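PDB 6UUF: nudix Hydrolase, RenU from Mycolicibacterium smegmatis, which probably hydrolyses nucleoside diphosphate-linked compounds such as NADH in a magnesium-dependent reaction, as a member of the Nudix hydrolase family. Local coordinates for residues A[27-32]-A[87-92]; A[41-46]-A[52-57]; A[133-138]-A[152-157]. The protein carries 3 engineered substitutions. All coordinates share one frame; numbering follows the deposited sequence.

Contact 1. Residues A[27-32]-A[87-92]; sequences LLRAPM and TVRTTV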
# COMPACT_ATOMS: atom_id res chain seq x y z
N LEU A 27 0.16 -1.77 -3.72
CA LEU A 27 -1.02 -1.66 -4.58
C LEU A 27 -0.98 -2.79 -5.57
O LEU A 27 -0.35 -2.69 -6.63
CB LEU A 27 -1.02 -0.31 -5.31
CG LEU A 27 -2.14 -0.00 -6.29
CD1 LEU A 27 -3.45 -0.25 -5.60
CD2 LEU A 27 -2.09 1.48 -6.70
N LEU A 28 -1.60 -3.90 -5.19
CA LEU A 28 -1.60 -5.11 -5.98
C LEU A 28 -2.83 -5.14 -6.91
O LEU A 28 -3.95 -5.06 -6.42
CB LEU A 28 -1.63 -6.33 -5.09
CG LEU A 28 -1.60 -7.67 -5.82
CD1 LEU A 28 -0.38 -7.83 -6.76
CD2 LEU A 28 -1.58 -8.76 -4.77
N ARG A 29 -2.61 -5.28 -8.21
CA ARG A 29 -3.66 -5.29 -9.23
C ARG A 29 -3.90 -6.68 -9.74
O ARG A 29 -2.95 -7.46 -9.87
CB ARG A 29 -3.32 -4.39 -10.40
CG ARG A 29 -2.90 -2.98 -9.98
CD ARG A 29 -2.54 -2.13 -11.20
NE ARG A 29 -1.42 -2.68 -11.98
CZ ARG A 29 -1.01 -2.18 -13.14
NH1 ARG A 29 -1.62 -1.12 -13.71
NH2 ARG A 29 0.01 -2.75 -13.76
N ALA A 30 -5.17 -6.99 -10.02
CA ALA A 30 -5.53 -8.26 -10.68
C ALA A 30 -6.67 -8.10 -11.69
O ALA A 30 -7.58 -7.33 -11.47
CB ALA A 30 -5.86 -9.36 -9.69
N PRO A 31 -6.59 -8.84 -12.80
CA PRO A 31 -7.67 -8.76 -13.79
C PRO A 31 -8.86 -9.54 -13.30
O PRO A 31 -8.70 -10.59 -12.65
CB PRO A 31 -7.07 -9.43 -15.02
CG PRO A 31 -5.89 -10.21 -14.54
CD PRO A 31 -5.66 -9.95 -13.10
N MET A 32 -10.05 -9.05 -13.58
CA MET A 32 -11.25 -9.83 -13.30
C MET A 32 -11.60 -10.72 -14.51
O MET A 32 -11.16 -10.43 -15.63
CB MET A 32 -12.38 -8.87 -12.96
CG MET A 32 -12.14 -8.11 -11.67
SD MET A 32 -11.90 -9.29 -10.33
CE MET A 32 -12.85 -8.61 -8.98
N THR A 87 4.13 -9.75 -9.14
CA THR A 87 5.18 -9.13 -9.94
C THR A 87 5.22 -7.64 -9.71
O THR A 87 4.25 -6.95 -10.02
CB THR A 87 4.94 -9.43 -11.44
OG1 THR A 87 4.99 -10.84 -11.63
CG2 THR A 87 6.03 -8.79 -12.30
N VAL A 88 6.33 -7.14 -9.17
CA VAL A 88 6.42 -5.73 -8.81
C VAL A 88 6.66 -4.94 -10.09
O VAL A 88 7.52 -5.31 -10.90
CB VAL A 88 7.53 -5.47 -7.78
CG1 VAL A 88 7.75 -3.96 -7.58
CG2 VAL A 88 7.22 -6.15 -6.45
N ARG A 89 5.90 -3.88 -10.27
CA ARG A 89 5.98 -3.06 -11.51
C ARG A 89 6.80 -1.80 -11.27
O ARG A 89 7.87 -1.64 -11.83
CB ARG A 89 4.59 -2.71 -12.00
CG ARG A 89 3.70 -3.91 -12.26
CD ARG A 89 4.24 -4.86 -13.32
NE ARG A 89 4.55 -4.16 -14.57
CZ ARG A 89 3.66 -3.82 -15.50
NH1 ARG A 89 2.36 -4.10 -15.35
NH2 ARG A 89 4.06 -3.20 -16.58
N THR A 90 6.36 -0.93 -10.39
CA THR A 90 7.14 0.27 -10.10
C THR A 90 6.82 0.80 -8.69
O THR A 90 6.02 0.19 -7.98
CB THR A 90 6.88 1.37 -11.20
OG1 THR A 90 7.84 2.43 -11.12
CG2 THR A 90 5.51 1.96 -11.07
N THR A 91 7.48 1.89 -8.29
CA THR A 91 7.24 2.55 -7.02
C THR A 91 6.87 4.00 -7.31
O THR A 91 7.44 4.61 -8.21
CB THR A 91 8.50 2.55 -6.15
OG1 THR A 91 9.51 3.31 -6.80
CG2 THR A 91 9.01 1.11 -5.93
N VAL A 92 5.94 4.54 -6.55
CA VAL A 92 5.57 5.98 -6.55
C VAL A 92 5.60 6.56 -5.11
O VAL A 92 4.94 6.05 -4.19
CB VAL A 92 4.13 6.16 -7.06
CG1 VAL A 92 3.84 7.63 -7.33
CG2 VAL A 92 3.91 5.33 -8.32
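Arg29 on strand 23-31 and Arg89 on strand 87-98 meet across the width of a third strand, 104-113, which runs parallel to the first and antiparallel to the second, so the two backbones are not paired with each other. Arg89 also belongs to a classic beta bulge: it and Thr90 together face Ile111 of the intervening strand. The two arginine chains cross at about a right angle and touch through their ends, NH2 of Arg29 lying 3.1 Å from NH1 of Arg89. Both atoms are donors, and this short approach is not a hydrogen bond. Arg89 NH1 arrives at the edge of the Arg29 guanidinium, near its plane, whereas Arg29 NH2 approaches the Arg89 group obliquely, the two planes being 48° apart. Arg89 gets there by folding back at two successive torsions, chi2 -61° and chi3 -54°; its CG also lies 4.1 Å from Arg29 NH2. What probably holds the like charges together is Asp113, at the end of the intervening strand and outside both segments. Its OD1 forms a salt bridge with Arg29 NE and its OD2 one with Arg89 NH1, so each carboxylate oxygen serves a different arginine. Backbone carbonyls of the C-terminal segment add to the grip, Ile160 O accepting from Arg29 NH1 and Pro161 O from Arg89 NH1. The pair thus illustrates how two cations can share one aspartate: it and the carbonyl oxygens probably offset the guanidinium charges, and the carbonyl bonds also fasten the C-terminal segment to the sheet.

Contact 2. Residues A[41-46]-A[52-57]; sequences LQHRAP and GTWALP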
# COMPACT_ATOMS: atom_id res chain seq x y z
N LEU A 41 -7.53 -4.30 -1.25
CA LEU A 41 -7.45 -3.33 -0.17
C LEU A 41 -7.68 -4.00 1.17
O LEU A 41 -8.34 -5.03 1.27
CB LEU A 41 -8.44 -2.18 -0.33
CG LEU A 41 -8.38 -1.41 -1.64
CD1 LEU A 41 -9.49 -0.37 -1.75
CD2 LEU A 41 -7.04 -0.78 -1.74
N GLN A 42 -7.15 -3.33 2.17
CA GLN A 42 -7.21 -3.73 3.54
C GLN A 42 -8.11 -2.78 4.33
O GLN A 42 -7.92 -1.56 4.27
CB GLN A 42 -5.81 -3.72 4.13
CG GLN A 42 -5.72 -4.35 5.50
CD GLN A 42 -4.39 -4.08 6.13
OE1 GLN A 42 -3.95 -2.93 6.18
NE2 GLN A 42 -3.75 -5.12 6.65
N HIS A 43 -9.09 -3.37 5.02
CA HIS A 43 -9.96 -2.65 5.94
C HIS A 43 -9.28 -2.63 7.31
O HIS A 43 -8.99 -3.69 7.87
CB HIS A 43 -11.28 -3.35 6.06
CG HIS A 43 -12.31 -2.58 6.83
ND1 HIS A 43 -12.61 -1.27 6.57
CD2 HIS A 43 -13.11 -2.95 7.86
CE1 HIS A 43 -13.56 -0.86 7.40
NE2 HIS A 43 -13.87 -1.86 8.20
N ARG A 44 -9.06 -1.45 7.85
CA ARG A 44 -8.18 -1.34 9.00
C ARG A 44 -9.04 -1.64 10.24
O ARG A 44 -10.13 -1.07 10.41
CB ARG A 44 -7.52 0.04 9.04
CG ARG A 44 -6.94 0.52 7.68
CD ARG A 44 -5.55 0.05 7.36
NE ARG A 44 -4.62 1.17 7.47
CZ ARG A 44 -3.85 1.46 8.52
NH1 ARG A 44 -3.85 0.70 9.63
NH2 ARG A 44 -3.07 2.54 8.46
N ALA A 45 -8.58 -2.59 11.07
CA ALA A 45 -9.28 -2.90 12.34
C ALA A 45 -9.31 -1.62 13.21
O ALA A 45 -8.28 -0.98 13.31
CB ALA A 45 -8.57 -4.04 13.07
N PRO A 46 -10.48 -1.23 13.79
CA PRO A 46 -10.59 -0.08 14.74
C PRO A 46 -9.46 0.17 15.77
O PRO A 46 -9.10 1.33 16.01
CB PRO A 46 -11.93 -0.35 15.44
CG PRO A 46 -12.76 -0.89 14.30
CD PRO A 46 -11.83 -1.69 13.40
N GLY A 52 -11.27 1.42 10.71
CA GLY A 52 -12.53 1.79 10.05
C GLY A 52 -12.38 2.25 8.59
O GLY A 52 -13.36 2.39 7.87
N THR A 53 -11.15 2.49 8.15
CA THR A 53 -10.94 2.94 6.76
C THR A 53 -10.20 1.90 5.97
O THR A 53 -9.66 0.95 6.54
CB THR A 53 -10.17 4.26 6.70
OG1 THR A 53 -8.88 4.06 7.28
CG2 THR A 53 -10.94 5.38 7.45
N TRP A 54 -10.15 2.11 4.66
CA TRP A 54 -9.50 1.21 3.71
C TRP A 54 -8.20 1.82 3.22
O TRP A 54 -8.13 3.02 2.95
CB TRP A 54 -10.42 0.97 2.50
CG TRP A 54 -11.66 0.23 2.83
CD1 TRP A 54 -12.84 0.75 3.31
CD2 TRP A 54 -11.84 -1.18 2.77
NE1 TRP A 54 -13.74 -0.26 3.50
CE2 TRP A 54 -13.16 -1.45 3.18
CE3 TRP A 54 -11.01 -2.24 2.39
CZ2 TRP A 54 -13.68 -2.75 3.22
CZ3 TRP A 54 -11.52 -3.54 2.41
CH2 TRP A 54 -12.85 -3.78 2.83
N ALA A 55 -7.18 1.00 3.09
CA ALA A 55 -5.87 1.49 2.57
C ALA A 55 -5.12 0.30 2.03
O ALA A 55 -5.73 -0.77 1.86
CB ALA A 55 -5.08 2.21 3.66
N LEU A 56 -3.83 0.48 1.72
CA LEU A 56 -3.03 -0.61 1.17
C LEU A 56 -2.41 -1.34 2.33
O LEU A 56 -2.11 -0.70 3.33
CB LEU A 56 -1.97 -0.09 0.26
CG LEU A 56 -2.46 0.89 -0.82
CD1 LEU A 56 -1.27 1.48 -1.55
CD2 LEU A 56 -3.39 0.20 -1.80
N PRO A 57 -2.22 -2.67 2.21
CA PRO A 57 -1.38 -3.35 3.19
C PRO A 57 0.04 -2.81 3.06
O PRO A 57 0.53 -2.63 1.93
CB PRO A 57 -1.39 -4.81 2.77
CG PRO A 57 -2.12 -4.88 1.48
CD PRO A 57 -2.46 -3.50 1.03
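His43 and Trp54 face each other as a non-hydrogen-bonded pair in the antiparallel beta hairpin of strands 37-44 and 54-60, the second of which leads on toward the Nudix helix 67-79. The imidazole lies obliquely over the indole, its plane turned 36° from the five-membered ring of Trp54. His43 CB sits squarely over the six-membered ring of Trp54, 3.5 Å from the centroid, a CH-pi contact; with CG anti to the backbone N (chi1 -172°) the imidazole then extends over the five-membered part. Its ND1 stands 3.4 Å from Trp54 NE1, but the angle is too poor for a hydrogen bond. Leu41 adds its CB at 3.7 Å from Trp54 CE3. Were Trp54 an alanine, the CB and ring of His43 would probably lose the aromatic surface they rest on, and a gap would open beside Leu41. Gln42 and Ala55 are the neighbouring hydrogen-bonded pair, joined by two backbone bonds, with their side chains on the opposite face from His43 and Trp54; Gln42 NE2 reaches Ser126 OG. The edge of the Arg44 guanidinium meets the methyl of Ala55; its NE is buried and has no hydrogen-bond partner. Near the turn, Gly52 N donates to Arg44 O at 2.8 Å, an almost straight bond.

Contact 3. Residues A[133-138]-A[152-157]; sequences LEDQVA and RLREVT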
# COMPACT_ATOMS: atom_id res chain seq x y z
N LEU A 133 -12.87 -3.31 -7.56
CA LEU A 133 -12.67 -2.75 -8.89
C LEU A 133 -12.05 -1.35 -8.77
O LEU A 133 -12.48 -0.58 -7.92
CB LEU A 133 -13.97 -2.70 -9.69
CG LEU A 133 -14.45 -4.08 -10.14
CD1 LEU A 133 -15.90 -4.01 -10.64
CD2 LEU A 133 -13.56 -4.66 -11.21
N GLU A 134 -11.01 -1.08 -9.56
CA GLU A 134 -10.35 0.22 -9.59
C GLU A 134 -11.28 1.42 -9.63
O GLU A 134 -11.07 2.38 -8.92
CB GLU A 134 -9.45 0.31 -10.81
CG GLU A 134 -8.10 -0.33 -10.68
CD GLU A 134 -7.14 0.14 -11.78
OE1 GLU A 134 -7.46 -0.13 -12.98
OE2 GLU A 134 -6.10 0.79 -11.44
N ASP A 135 -12.31 1.35 -10.48
CA ASP A 135 -13.34 2.42 -10.57
C ASP A 135 -14.18 2.59 -9.32
O ASP A 135 -14.85 3.63 -9.15
CB ASP A 135 -14.31 2.14 -11.74
CG ASP A 135 -13.66 2.33 -13.12
OD1 ASP A 135 -12.92 3.32 -13.33
OD2 ASP A 135 -13.91 1.49 -14.01
N GLN A 136 -14.21 1.56 -8.46
CA GLN A 136 -15.01 1.60 -7.23
C GLN A 136 -14.22 1.86 -5.96
O GLN A 136 -14.83 2.06 -4.90
CB GLN A 136 -15.82 0.32 -7.11
CG GLN A 136 -16.77 0.18 -8.30
CD GLN A 136 -17.92 -0.72 -8.02
OE1 GLN A 136 -19.07 -0.27 -8.12
NE2 GLN A 136 -17.64 -1.99 -7.62
N VAL A 137 -12.88 1.93 -6.05
CA VAL A 137 -12.05 2.20 -4.88
C VAL A 137 -12.46 3.48 -4.14
O VAL A 137 -12.62 3.46 -2.93
CB VAL A 137 -10.53 2.23 -5.25
CG1 VAL A 137 -9.68 2.87 -4.15
CG2 VAL A 137 -10.06 0.81 -5.55
N ALA A 138 -12.65 4.58 -4.88
CA ALA A 138 -13.00 5.89 -4.30
C ALA A 138 -14.39 5.98 -3.69
O ALA A 138 -14.71 6.96 -3.03
CB ALA A 138 -12.87 6.96 -5.36
N ARG A 152 -3.95 10.36 -8.26
CA ARG A 152 -2.61 10.33 -8.82
C ARG A 152 -2.15 8.88 -9.12
O ARG A 152 -1.71 8.61 -10.24
CB ARG A 152 -1.65 11.07 -7.92
CG ARG A 152 -0.30 11.38 -8.57
CD ARG A 152 -0.37 12.47 -9.68
NE ARG A 152 0.92 12.54 -10.40
CZ ARG A 152 1.16 12.16 -11.66
NH1 ARG A 152 0.20 11.69 -12.47
NH2 ARG A 152 2.40 12.27 -12.13
N LEU A 153 -2.34 7.96 -8.17
CA LEU A 153 -2.05 6.54 -8.44
C LEU A 153 -2.80 5.98 -9.62
O LEU A 153 -2.26 5.17 -10.36
CB LEU A 153 -2.36 5.65 -7.22
CG LEU A 153 -1.35 5.87 -6.12
CD1 LEU A 153 -1.85 5.35 -4.79
CD2 LEU A 153 -0.03 5.21 -6.50
N ARG A 154 -4.06 6.37 -9.80
CA ARG A 154 -4.81 5.93 -10.98
C ARG A 154 -4.19 6.39 -12.28
O ARG A 154 -4.13 5.62 -13.26
CB ARG A 154 -6.22 6.46 -10.90
CG ARG A 154 -7.04 5.73 -9.89
CD ARG A 154 -7.92 4.74 -10.60
NE ARG A 154 -9.20 5.33 -10.88
CZ ARG A 154 -10.13 4.78 -11.64
NH1 ARG A 154 -9.93 3.62 -12.30
NH2 ARG A 154 -11.28 5.41 -11.75
N GLU A 155 -3.74 7.65 -12.31
CA GLU A 155 -3.09 8.20 -13.51
C GLU A 155 -1.83 7.37 -13.82
O GLU A 155 -1.57 6.96 -14.95
CB GLU A 155 -2.75 9.68 -13.32
CG GLU A 155 -3.99 10.55 -13.23
CD GLU A 155 -3.77 12.00 -12.77
OE1 GLU A 155 -2.64 12.41 -12.42
OE2 GLU A 155 -4.78 12.74 -12.75
N VAL A 156 -1.07 7.08 -12.79
CA VAL A 156 0.07 6.20 -12.94
C VAL A 156 -0.32 4.79 -13.33
O VAL A 156 0.26 4.23 -14.23
CB VAL A 156 0.91 6.15 -11.66
CG1 VAL A 156 2.04 5.13 -11.78
CG2 VAL A 156 1.48 7.54 -11.37
N THR A 157 -1.29 4.19 -12.69
CA THR A 157 -1.61 2.80 -13.06
C THR A 157 -2.04 2.71 -14.53
O THR A 157 -1.73 1.73 -15.21
CB THR A 157 -2.69 2.17 -12.15
OG1 THR A 157 -3.80 3.04 -12.10
CG2 THR A 157 -2.16 1.98 -10.72
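The loop that joins strand 126-133 to the C-terminal helix 144-158 of this Nudix domain is tied back to that helix by a salt bridge between Asp135 and Arg154. Arg154 approaches end-on, and both of its terminal nitrogens grip a single oxygen: NH2 lies 3.1 Å and NH1 3.2 Å from Asp135 OD1. The oxygen sits in the guanidinium plane, but the carboxylate is turned nearly perpendicular to it, at 77°. NH2 meets the anti lone pair of OD1, while NH1 comes from above the carboxylate plane. Two bends in the arginine chain, chi2 -101° and chi3 -93°, carry its end across to the loop. There one guanidinium face lies against the backbone of Glu134, whose O stands 3.7 Å above the plane, over its centre. Glu134 sends its own side chain toward the helix, extended beyond CG, and OE2 comes within 3.3 Å of Thr157 OG1. That hydroxyl also lies close to the carbonyls of Leu153 and Arg154 in the preceding turn. Arg154 NH1, 4.5 Å from Glu134 OE1, probably eases the negative charge there without forming a second salt bridge. Beneath these polar groups, Glu134 and Val137 pack on strand 37-44, and Val137 also touches Phe146 and Trp150 of the helix, whose Leu153, Val156 and Thr157 rest on strand 104-113.

In the fold
From the N terminus, strand 23-31 provides the first half of contact 1, whose loop stays open until strand 87-98 supplies the second. Within that span lies contact 2, a short hairpin closure between 41-46 and 52-57; Leu27 and Leu56 touch where the two meet. Contact 3 follows in series, closing a small loop from 133-138 to 152-157 after both others are complete, so none of the three cross. In space it joins them again: Thr157 O accepts a weak hydrogen bond from Arg29 and Val156 packs on Val92 at contact 1, while Val137 meets Leu41 of contact 2. Together they link the mixed sheet to the C-terminal helix that covers part of it.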